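PDB 6RXA: argininosuccinate lyase from Chelativorans sp., which acts as a C-N lyase of the aspartase/fumarase superfamily (EDDS lyase) and probably also splits argininosuccinate into fumarate and L-arginine. Local coordinates for residues A[121-126]-A[327-332]; A[128-133]-A[331-336]; A[152-157]-A[166-171]; A[266-271]-A[353-358]. The protein carries 2 engineered substitutions. One frame throughout, in Å; residues are numbered along the deposited sequence. Where two conformers were deposited one is given.

Interaction 1 (A[121-126]-A[327-332]); sequences RMFLRD and LEPRSI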
# COMPACT_ATOMS: atom_id res chain seq x y z
N ARG A 121 20.00 0.21 13.51
CA ARG A 121 20.86 0.74 12.45
C ARG A 121 22.04 -0.18 12.18
O ARG A 121 22.42 -0.38 11.02
CB ARG A 121 21.35 2.15 12.82
CG ARG A 121 20.32 3.27 12.66
CD ARG A 121 20.86 4.55 13.31
NE ARG A 121 19.96 5.67 13.08
CZ ARG A 121 19.95 6.41 11.97
NH1 ARG A 121 20.82 6.16 11.00
NH2 ARG A 121 19.09 7.40 11.86
N MET A 122 22.66 -0.74 13.23
CA MET A 122 23.78 -1.64 12.99
C MET A 122 23.34 -2.91 12.27
O MET A 122 24.04 -3.41 11.39
CB MET A 122 24.45 -1.99 14.32
CG MET A 122 25.13 -0.81 14.99
SD MET A 122 25.91 -1.26 16.55
CE MET A 122 27.38 -2.09 15.99
N PHE A 123 22.17 -3.43 12.64
CA PHE A 123 21.61 -4.57 11.94
C PHE A 123 21.33 -4.23 10.48
O PHE A 123 21.77 -4.95 9.57
CB PHE A 123 20.32 -5.03 12.63
CG PHE A 123 19.50 -5.98 11.82
CD1 PHE A 123 19.97 -7.25 11.54
CD2 PHE A 123 18.28 -5.59 11.32
CE1 PHE A 123 19.22 -8.11 10.76
CE2 PHE A 123 17.52 -6.46 10.54
CZ PHE A 123 18.00 -7.72 10.28
N LEU A 124 20.62 -3.12 10.23
CA LEU A 124 20.29 -2.75 8.85
C LEU A 124 21.56 -2.46 8.05
O LEU A 124 21.62 -2.78 6.85
CB LEU A 124 19.35 -1.56 8.80
CG LEU A 124 17.95 -1.81 9.37
CD1 LEU A 124 17.10 -0.54 9.31
CD2 LEU A 124 17.25 -2.96 8.65
N ARG A 125 22.57 -1.86 8.69
CA ARG A 125 23.83 -1.56 8.03
C ARG A 125 24.49 -2.83 7.52
O ARG A 125 24.90 -2.91 6.35
CB ARG A 125 24.74 -0.81 9.01
CG ARG A 125 26.11 -0.46 8.51
CD ARG A 125 26.89 0.32 9.57
NE ARG A 125 27.26 -0.53 10.70
CZ ARG A 125 27.86 -0.09 11.80
NH1 ARG A 125 28.15 1.20 11.95
NH2 ARG A 125 28.19 -0.95 12.75
N ASP A 126 24.60 -3.86 8.37
CA ASP A 126 25.16 -5.12 7.92
C ASP A 126 24.30 -5.74 6.83
O ASP A 126 24.83 -6.28 5.84
CB ASP A 126 25.31 -6.09 9.10
CG ASP A 126 26.68 -5.98 9.80
OD1 ASP A 126 27.59 -5.26 9.33
OD2 ASP A 126 26.85 -6.63 10.85
N LEU A 327 11.51 -2.90 9.75
CA LEU A 327 11.92 -3.76 8.64
C LEU A 327 12.55 -5.01 9.24
O LEU A 327 13.56 -4.92 9.94
CB LEU A 327 12.93 -3.05 7.74
CG LEU A 327 13.37 -3.83 6.51
CD1 LEU A 327 12.20 -4.27 5.63
CD2 LEU A 327 14.38 -2.99 5.69
N GLU A 328 11.95 -6.15 8.98
CA GLU A 328 12.28 -7.36 9.72
C GLU A 328 13.22 -8.28 8.95
O GLU A 328 13.27 -8.26 7.71
CB GLU A 328 11.00 -8.12 10.07
CG GLU A 328 10.03 -7.22 10.83
CD GLU A 328 9.12 -7.96 11.76
OE1 GLU A 328 7.89 -7.79 11.64
OE2 GLU A 328 9.64 -8.70 12.61
N PRO A 329 13.97 -9.10 9.67
CA PRO A 329 14.93 -9.99 9.01
C PRO A 329 14.34 -10.84 7.90
O PRO A 329 14.97 -11.01 6.84
CB PRO A 329 15.47 -10.84 10.17
CG PRO A 329 15.34 -9.96 11.36
CD PRO A 329 14.07 -9.17 11.14
N ARG A 330 13.15 -11.40 8.10
CA ARG A 330 12.59 -12.29 7.09
C ARG A 330 12.37 -11.58 5.76
O ARG A 330 12.48 -12.20 4.71
CB ARG A 330 11.30 -12.95 7.58
CG ARG A 330 10.15 -12.03 7.90
CD ARG A 330 8.96 -12.84 8.45
NE ARG A 330 9.31 -13.57 9.67
CZ ARG A 330 9.64 -14.86 9.73
NH1 ARG A 330 9.65 -15.62 8.64
NH2 ARG A 330 9.95 -15.41 10.90
N SER A 331 12.06 -10.28 5.79
CA SER A 331 11.88 -9.54 4.55
C SER A 331 13.20 -9.41 3.80
O SER A 331 13.26 -9.62 2.58
CB SER A 331 11.29 -8.17 4.87
OG SER A 331 11.10 -7.41 3.71
N ILE A 332 14.27 -9.05 4.50
CA ILE A 332 15.56 -8.95 3.84
C ILE A 332 16.01 -10.31 3.37
O ILE A 332 16.55 -10.46 2.26
CB ILE A 332 16.59 -8.27 4.76
CG1 ILE A 332 16.12 -6.85 5.09
CG2 ILE A 332 17.94 -8.25 4.09
CD1 ILE A 332 16.82 -6.22 6.30

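Interaction 2 (A[128-133]-A[331-336]); sequences LLRTIE and SIDALI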
# COMPACT_ATOMS: atom_id res chain seq x y z
N LEU A 128 22.44 -4.15 4.71
CA LEU A 128 22.62 -3.36 3.50
C LEU A 128 23.90 -3.75 2.78
O LEU A 128 23.91 -3.87 1.55
CB LEU A 128 22.58 -1.88 3.86
CG LEU A 128 22.52 -0.84 2.75
CD1 LEU A 128 21.39 -1.19 1.81
CD2 LEU A 128 22.31 0.52 3.38
N LEU A 129 25.00 -3.99 3.51
CA LEU A 129 26.20 -4.50 2.85
C LEU A 129 25.97 -5.89 2.25
O LEU A 129 26.42 -6.18 1.14
CB LEU A 129 27.39 -4.51 3.81
CG LEU A 129 27.81 -3.12 4.29
CD1 LEU A 129 29.01 -3.21 5.21
CD2 LEU A 129 28.11 -2.19 3.14
N ARG A 130 25.26 -6.76 2.98
CA ARG A 130 24.87 -8.06 2.44
C ARG A 130 24.08 -7.90 1.15
O ARG A 130 24.31 -8.62 0.16
CB ARG A 130 24.04 -8.77 3.50
CG ARG A 130 23.56 -10.15 3.13
CD ARG A 130 22.55 -10.66 4.15
NE ARG A 130 22.11 -12.02 3.86
CZ ARG A 130 20.94 -12.52 4.22
NH1 ARG A 130 20.06 -11.77 4.88
NH2 ARG A 130 20.63 -13.78 3.89
N THR A 131 23.14 -6.95 1.13
CA THR A 131 22.31 -6.72 -0.05
C THR A 131 23.12 -6.16 -1.20
O THR A 131 22.98 -6.62 -2.34
CB THR A 131 21.18 -5.76 0.34
OG1 THR A 131 20.32 -6.37 1.31
CG2 THR A 131 20.34 -5.38 -0.87
N ILE A 132 23.99 -5.18 -0.94
CA ILE A 132 24.85 -4.63 -1.98
C ILE A 132 25.73 -5.73 -2.58
O ILE A 132 25.90 -5.80 -3.80
CB ILE A 132 25.67 -3.44 -1.44
CG1 ILE A 132 24.71 -2.27 -1.21
CG2 ILE A 132 26.78 -3.05 -2.39
CD1 ILE A 132 25.29 -1.12 -0.40
N GLU A 133 26.28 -6.61 -1.74
CA GLU A 133 27.07 -7.72 -2.26
C GLU A 133 26.24 -8.60 -3.18
O GLU A 133 26.70 -9.00 -4.25
CB GLU A 133 27.65 -8.51 -1.09
CG GLU A 133 28.52 -9.66 -1.51
CD GLU A 133 29.09 -10.41 -0.31
OE1 GLU A 133 28.33 -10.71 0.62
OE2 GLU A 133 30.30 -10.68 -0.31
N SER A 331 12.06 -10.28 5.79
CA SER A 331 11.88 -9.54 4.55
C SER A 331 13.20 -9.41 3.80
O SER A 331 13.26 -9.62 2.58
CB SER A 331 11.29 -8.17 4.87
OG SER A 331 11.10 -7.41 3.71
N ILE A 332 14.27 -9.05 4.50
CA ILE A 332 15.56 -8.95 3.84
C ILE A 332 16.01 -10.31 3.37
O ILE A 332 16.55 -10.46 2.26
CB ILE A 332 16.59 -8.27 4.76
CG1 ILE A 332 16.12 -6.85 5.09
CG2 ILE A 332 17.94 -8.25 4.09
CD1 ILE A 332 16.82 -6.22 6.30
N ASP A 333 15.78 -11.35 4.19
CA ASP A 333 16.18 -12.69 3.79
C ASP A 333 15.50 -13.10 2.49
O ASP A 333 16.12 -13.77 1.65
CB ASP A 333 15.84 -13.69 4.88
CG ASP A 333 16.67 -13.51 6.13
OD1 ASP A 333 17.71 -12.83 6.09
OD2 ASP A 333 16.27 -14.08 7.16
N ALA A 334 14.23 -12.73 2.30
CA ALA A 334 13.53 -13.06 1.06
C ALA A 334 14.17 -12.37 -0.13
O ALA A 334 14.32 -12.97 -1.21
CB ALA A 334 12.07 -12.64 1.16
N LEU A 335 14.52 -11.08 0.02
CA LEU A 335 15.18 -10.35 -1.05
C LEU A 335 16.47 -11.03 -1.45
O LEU A 335 16.76 -11.17 -2.65
CB LEU A 335 15.44 -8.91 -0.60
CG LEU A 335 16.18 -8.02 -1.60
CD1 LEU A 335 15.82 -6.55 -1.35
CD2 LEU A 335 17.70 -8.18 -1.53
N ILE A 336 17.27 -11.47 -0.47
CA ILE A 336 18.55 -12.09 -0.78
C ILE A 336 18.34 -13.41 -1.51
O ILE A 336 19.03 -13.71 -2.49
CB ILE A 336 19.39 -12.26 0.50
CG1 ILE A 336 19.73 -10.90 1.13
CG2 ILE A 336 20.64 -13.06 0.18
CD1 ILE A 336 20.67 -10.03 0.33
O HOH W 1 18.10 -15.54 2.61

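Interaction 3 (A[152-157]-A[166-171]); sequences TVMVVY and ITLGHY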
# COMPACT_ATOMS: atom_id res chain seq x y z
N THR A 152 23.59 -12.82 -30.39
CA THR A 152 22.39 -13.63 -30.21
C THR A 152 21.17 -12.79 -30.59
O THR A 152 20.49 -12.19 -29.75
CB THR A 152 22.31 -14.13 -28.77
OG1 THR A 152 23.48 -14.93 -28.51
CG2 THR A 152 21.08 -14.99 -28.55
N VAL A 153 20.89 -12.74 -31.90
CA VAL A 153 19.78 -11.94 -32.39
C VAL A 153 18.45 -12.48 -31.88
O VAL A 153 18.21 -13.69 -31.86
CB VAL A 153 19.84 -11.86 -33.93
CG1 VAL A 153 19.67 -13.23 -34.55
CG2 VAL A 153 18.75 -10.92 -34.46
N MET A 154 17.58 -11.56 -31.47
CA MET A 154 16.27 -11.92 -30.93
C MET A 154 15.43 -10.66 -30.98
O MET A 154 15.96 -9.56 -31.15
CB MET A 154 16.37 -12.44 -29.50
CG MET A 154 16.66 -11.36 -28.47
SD MET A 154 16.70 -12.02 -26.78
CE MET A 154 16.52 -10.50 -25.84
N VAL A 155 14.12 -10.81 -30.81
CA VAL A 155 13.26 -9.64 -30.79
C VAL A 155 13.16 -9.07 -29.38
O VAL A 155 13.21 -9.78 -28.38
CB VAL A 155 11.86 -9.92 -31.39
CG1 VAL A 155 11.98 -10.53 -32.77
CG2 VAL A 155 11.05 -10.82 -30.46
N VAL A 156 13.01 -7.75 -29.32
CA VAL A 156 12.56 -7.06 -28.12
C VAL A 156 11.06 -6.83 -28.25
O VAL A 156 10.52 -6.69 -29.36
CB VAL A 156 13.33 -5.74 -27.91
CG1 VAL A 156 12.96 -4.70 -28.95
CG2 VAL A 156 13.08 -5.19 -26.49
N TYR A 157 10.37 -6.79 -27.11
CA TYR A 157 8.93 -6.61 -27.03
C TYR A 157 8.59 -5.24 -26.47
O TYR A 157 9.32 -4.70 -25.62
CB TYR A 157 8.31 -7.68 -26.10
CG TYR A 157 8.49 -9.08 -26.63
CD1 TYR A 157 9.65 -9.79 -26.38
CD2 TYR A 157 7.52 -9.66 -27.43
CE1 TYR A 157 9.84 -11.05 -26.90
CE2 TYR A 157 7.69 -10.92 -27.96
CZ TYR A 157 8.86 -11.61 -27.70
OH TYR A 157 9.05 -12.87 -28.23
N ILE A 166 16.91 -7.04 -31.68
CA ILE A 166 18.01 -6.66 -30.80
C ILE A 166 18.90 -7.89 -30.64
O ILE A 166 18.87 -8.80 -31.46
CB ILE A 166 17.50 -6.15 -29.44
CG1 ILE A 166 16.70 -7.24 -28.72
CG2 ILE A 166 16.66 -4.90 -29.61
CD1 ILE A 166 16.61 -7.04 -27.21
N THR A 167 19.70 -7.92 -29.57
CA THR A 167 20.39 -9.13 -29.18
C THR A 167 20.13 -9.39 -27.70
O THR A 167 19.76 -8.48 -26.95
CB THR A 167 21.91 -9.03 -29.38
OG1 THR A 167 22.42 -8.06 -28.46
CG2 THR A 167 22.24 -8.62 -30.80
N LEU A 168 20.34 -10.64 -27.28
CA LEU A 168 20.22 -10.95 -25.86
C LEU A 168 21.20 -10.12 -25.03
O LEU A 168 20.86 -9.68 -23.92
CB LEU A 168 20.41 -12.45 -25.64
CG LEU A 168 20.38 -12.95 -24.19
CD1 LEU A 168 19.07 -12.57 -23.50
CD2 LEU A 168 20.58 -14.45 -24.17
N GLY A 169 22.40 -9.87 -25.55
CA GLY A 169 23.34 -9.01 -24.84
C GLY A 169 22.79 -7.61 -24.62
O GLY A 169 22.95 -7.03 -23.54
N HIS A 170 22.19 -7.02 -25.65
CA HIS A 170 21.60 -5.69 -25.52
C HIS A 170 20.52 -5.67 -24.44
O HIS A 170 20.47 -4.74 -23.63
CB HIS A 170 21.03 -5.30 -26.88
CG HIS A 170 20.30 -4.00 -26.89
ND1 HIS A 170 18.95 -3.92 -27.11
CD2 HIS A 170 20.74 -2.73 -26.72
CE1 HIS A 170 18.58 -2.65 -27.07
NE2 HIS A 170 19.64 -1.91 -26.84
N TYR A 171 19.65 -6.68 -24.43
CA TYR A 171 18.61 -6.75 -23.41
C TYR A 171 19.21 -6.80 -22.01
O TYR A 171 18.79 -6.06 -21.10
CB TYR A 171 17.71 -7.98 -23.65
CG TYR A 171 16.64 -8.09 -22.59
CD1 TYR A 171 16.89 -8.74 -21.39
CD2 TYR A 171 15.40 -7.50 -22.76
CE1 TYR A 171 15.95 -8.81 -20.41
CE2 TYR A 171 14.44 -7.56 -21.76
CZ TYR A 171 14.72 -8.22 -20.59
OH TYR A 171 13.79 -8.29 -19.57

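Interaction 4 (A[266-271]-A[353-358]); sequences EYQVAE and KERMRQ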
# COMPACT_ATOMS: atom_id res chain seq x y z
N GLU A 266 4.86 -21.75 -25.79
CA GLU A 266 4.52 -21.09 -27.04
C GLU A 266 5.64 -20.21 -27.57
O GLU A 266 5.91 -20.22 -28.78
CB GLU A 266 3.26 -20.25 -26.81
CG GLU A 266 2.01 -21.09 -26.52
CD GLU A 266 1.89 -21.57 -25.09
OE1 GLU A 266 2.66 -21.11 -24.22
OE2 GLU A 266 1.00 -22.41 -24.85
N TYR A 267 6.30 -19.42 -26.72
CA TYR A 267 7.45 -18.66 -27.20
C TYR A 267 8.62 -19.60 -27.46
O TYR A 267 9.21 -19.59 -28.55
CB TYR A 267 7.93 -17.64 -26.19
CG TYR A 267 7.18 -16.34 -25.95
CD1 TYR A 267 5.81 -16.31 -25.69
CD2 TYR A 267 7.88 -15.13 -25.88
CE1 TYR A 267 5.16 -15.12 -25.40
CE2 TYR A 267 7.22 -13.94 -25.60
CZ TYR A 267 5.87 -13.95 -25.35
OH TYR A 267 5.22 -12.78 -25.03
N GLN A 268 8.98 -20.39 -26.45
CA GLN A 268 10.09 -21.34 -26.49
C GLN A 268 11.37 -20.74 -27.06
O GLN A 268 12.10 -21.39 -27.81
CB GLN A 268 9.70 -22.67 -27.14
CG GLN A 268 8.93 -22.59 -28.42
CD GLN A 268 8.56 -23.98 -28.94
OE1 GLN A 268 8.93 -24.99 -28.35
NE2 GLN A 268 7.83 -24.02 -30.04
N VAL A 269 11.68 -19.51 -26.64
CA VAL A 269 12.95 -18.91 -27.04
C VAL A 269 14.02 -18.99 -25.96
O VAL A 269 15.18 -18.65 -26.24
CB VAL A 269 12.81 -17.47 -27.55
CG1 VAL A 269 11.98 -17.45 -28.84
CG2 VAL A 269 12.21 -16.62 -26.47
N ALA A 270 13.68 -19.43 -24.75
CA ALA A 270 14.68 -19.73 -23.75
C ALA A 270 14.15 -20.87 -22.90
O ALA A 270 12.95 -21.13 -22.85
CB ALA A 270 15.01 -18.53 -22.85
N GLU A 271 15.08 -21.55 -22.23
CA GLU A 271 14.74 -22.63 -21.32
C GLU A 271 15.53 -22.45 -20.03
O GLU A 271 16.74 -22.20 -20.07
CB GLU A 271 15.06 -23.98 -21.95
CG GLU A 271 14.51 -25.16 -21.15
CD GLU A 271 14.64 -26.51 -21.86
OE1 GLU A 271 14.47 -27.53 -21.18
OE2 GLU A 271 14.90 -26.54 -23.08
N LYS A 353 18.85 -20.14 -29.68
CA LYS A 353 19.31 -19.12 -30.62
C LYS A 353 18.61 -19.24 -31.96
O LYS A 353 18.29 -18.22 -32.59
CB LYS A 353 20.82 -19.21 -30.80
CG LYS A 353 21.60 -18.93 -29.52
CD LYS A 353 23.09 -18.84 -29.81
CE LYS A 353 23.89 -18.61 -28.55
NZ LYS A 353 25.35 -18.51 -28.81
N GLU A 354 18.34 -20.47 -32.41
CA GLU A 354 17.72 -20.65 -33.72
C GLU A 354 16.29 -20.12 -33.72
O GLU A 354 15.87 -19.45 -34.67
CB GLU A 354 17.74 -22.12 -34.13
CG GLU A 354 19.08 -22.64 -34.63
CD GLU A 354 18.95 -23.95 -35.39
OE1 GLU A 354 17.86 -24.21 -35.95
OE2 GLU A 354 19.93 -24.72 -35.43
N ARG A 355 15.52 -20.42 -32.67
CA ARG A 355 14.15 -19.94 -32.61
C ARG A 355 14.11 -18.43 -32.45
O ARG A 355 13.26 -17.76 -33.06
CB ARG A 355 13.40 -20.66 -31.49
CG ARG A 355 11.93 -20.33 -31.34
CD ARG A 355 11.00 -21.13 -32.25
NE ARG A 355 11.04 -22.61 -32.21
CZ ARG A 355 11.32 -23.41 -31.17
NH1 ARG A 355 11.68 -22.94 -29.98
NH2 ARG A 355 11.27 -24.72 -31.36
N MET A 356 15.01 -17.87 -31.65
CA MET A 356 15.09 -16.41 -31.52
C MET A 356 15.30 -15.76 -32.88
O MET A 356 14.60 -14.80 -33.23
CB MET A 356 16.24 -16.04 -30.59
CG MET A 356 15.98 -16.24 -29.11
SD MET A 356 17.47 -15.88 -28.15
CE MET A 356 16.80 -15.83 -26.49
N ARG A 357 16.25 -16.27 -33.65
CA ARG A 357 16.50 -15.73 -34.99
C ARG A 357 15.30 -15.93 -35.89
O ARG A 357 14.94 -15.04 -36.67
CB ARG A 357 17.73 -16.41 -35.59
CG ARG A 357 18.19 -15.83 -36.92
CD ARG A 357 19.39 -16.64 -37.47
NE ARG A 357 20.24 -17.18 -36.40
CZ ARG A 357 20.38 -18.48 -36.11
NH1 ARG A 357 21.17 -18.86 -35.12
NH2 ARG A 357 19.73 -19.41 -36.81
N GLN A 358 14.65 -17.10 -35.81
CA GLN A 358 13.49 -17.36 -36.66
C GLN A 358 12.40 -16.32 -36.43
O GLN A 358 11.87 -15.75 -37.39
CB GLN A 358 12.94 -18.76 -36.37
CG GLN A 358 11.70 -19.10 -37.17
CD GLN A 358 11.16 -20.48 -36.88
OE1 GLN A 358 11.61 -21.16 -35.95
NE2 GLN A 358 10.19 -20.92 -37.67

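Interaction 1 (A[121-126]-A[327-332])
F123 and P329 meet at about a right angle: the far corner of the phenyl ring, CZ, sits 3.6 Å from CG of the proline ring. The backbone oxygen of L327 lies at the edge of the same ring, near its plane, with O 4.3 Å from F123 CE2. I332 comes to the phenyl obliquely through CD1. What carries the ring across is its first torsion, which sets CG anti to the backbone N (chi1 167°) on a CB that already points at the other segment. The next residue, L124, makes a second contact. Its CD2 reaches CD1 of I332 at 4.0 Å and CD2 of L327 at 4.1 Å, so this one methyl is shared between the loop and the first turn of the helix that follows. All five touching residues are buried, and the contact is wholly apolar apart from the L327 carbonyl. It belongs to the elongated helical bundle of the aspartase/fumarase superfamily, where the long helix 112-147 packs against the beginning of helix 329-348. E328 takes the N-cap position of that second helix and P329 follows it in the first turn, where a proline has no N-H to offer. Further out, A38 of helix 35-56 touches both F123 and P329, and H241 of helix 236-262 touches both L124 and L327. R330 forms a salt bridge with D29, while E328 packs on D29 of the second subunit.

Interaction 2 (A[128-133]-A[331-336])
In the central helical bundle, the segments 128-133 and 331-336 of helices 112-147 and 329-348 run nearly parallel, their axes 14° apart in direction and 10.5 Å at closest, and R130 reaches across from the first to D333 and I336 of the second. The arginine side chain starts off opposite its own backbone N (chi1 -179°) and stays extended to NE, enough to span the gap. NH1 donates to D333 OD1 over 2.8 Å in a straight salt-bridge bond (165°). OD1 sits at the edge of the guanidinium, in its plane, while the carboxylate itself is turned steeply from that plane. I336 takes one guanidinium face, its CG1 3.6 Å above the plane and over the centre. Q127 OE1 is a second acceptor for NH1, and a water bonded to D333 O at 2.8 Å also receives a weak bond from R130 NH2. Replacing R130 by a leucine would probably leave D333 without its charge mate and uncover the side of I336 that the guanidinium lies over. Deeper in, I336 CD1 rests against T131 CA, 3.7 Å away, and T131 CG2 meets L335 CD2 at 3.9 Å, while the T131 hydroxyl is bonded to Q127 O within its own helix. Beyond the pair, L335 leans on N245, F248 and L249 of helix 236-262, T131 touches Y186 of helix 168-193, and L129 packs on W471 of helix 451-500.

Interaction 3 (A[152-157]-A[166-171])
M154 swings its methyl CE obliquely to the base of the Y171 ring, 3.5 Å from Y171 CB, while within 166-171 the H170 ring has I166 CD1 at its edge, in the ring plane. The Y171 ring also meets W262 edge-to-face, and its hydroxyl bonds to E258. The setting is a beta hairpin, strands 153-158 and 161-167, whose second strand runs straight into helix 168-193. M154 and I166 are an antiparallel hydrogen-bonded pair, but its two bonds differ. I166 N approaches M154 O at 2.7 Å almost head-on to the carbonyl, whereas M154 N meets I166 O at 3.0 Å from 45° above the carbonyl plane. V153 and T167 make the adjoining non-hydrogen-bonded pair. Past it, L168 N gives a 2.9 Å bond to T152 O, which carries the pairing into the first turn of the helix. M154 CG stands between its backbone N and carbonyl carbon (chi1 73°), and from there the extended chain runs over L168 to reach Y171 and, at 3.7 Å from CE, I166 CD1. That same CD1 sits 3.6 Å from V156 CB, the two side chains crossing at about a right angle. The first strand ends at T158, a fumarate-binding residue, and V156 and I166 pack on T203 and A204 of the third subunit, consistent with the active sites of this superfamily being built from several subunits. T167 is the N-cap of helix 168-193: its OG1 accepts from H170 N at 3.0 Å.

Interaction 4 (A[266-271]-A[353-358])
A chi1 of -177° turns the R355 chain away from its own backbone N, and two bends, at chi2 and chi3, then lay its guanidinium against Q268. The glutamine answers with CG wedged between its own backbone N and carbonyl carbon (chi1 45°) and an extended chain beyond. The two flat groups stack with their planes only 17° apart: Q268 CD stands 3.3 Å above the guanidinium plane, offset toward the rim, and CG comes to 3.2 Å from R355 NH1. The Q268 backbone adds a second touch, its O lying in the guanidinium plane at the edge, 2.7 Å from R355 NH1. Were R355 cut back to an alanine, the Q268 amide would probably lose its stacking partner and be freer to turn. Beside the stacked pair lies the apolar half of the contact. V269 carries its CB toward the helix, with CG1 3.8 Å from R355 CG and CB 3.7 Å from M356 CG. The methionine's extended chain then carries CE to 3.3 Å from V269 O. This is the join between the turn leading into the short strand 270-271 and the first turns of helix 353-362. Backbone bonds from V269 to W262 and N352, and from E271 to H350 in strand 350-351, fix the turn, and Y359 OH reaches back to Y267 O. M356 also packs on T152 and on M154 of strand 153-158.

How the interactions relate
Of the elements in these contacts, helix 112-147 comes first along the chain and supplies one side of interactions 1 and 2, which both close far downstream at the start of helix 329-348, interaction 1 including the loop just before it; they share S331 and I332. Within the long loops they close, interaction 3 is nested, shutting a short hairpin between 152-157 and 166-171. Interaction 4 opens at 266-271 and closes at 353-358, past the ends of interactions 1 and 2, so it crosses both. Interactions 3 and 4 follow in series yet touch, M356 CB lying 3.3 Å from V153 O. Thus one pair knits the central bundle, while the other ties hairpin, turn and helix 353-362 together.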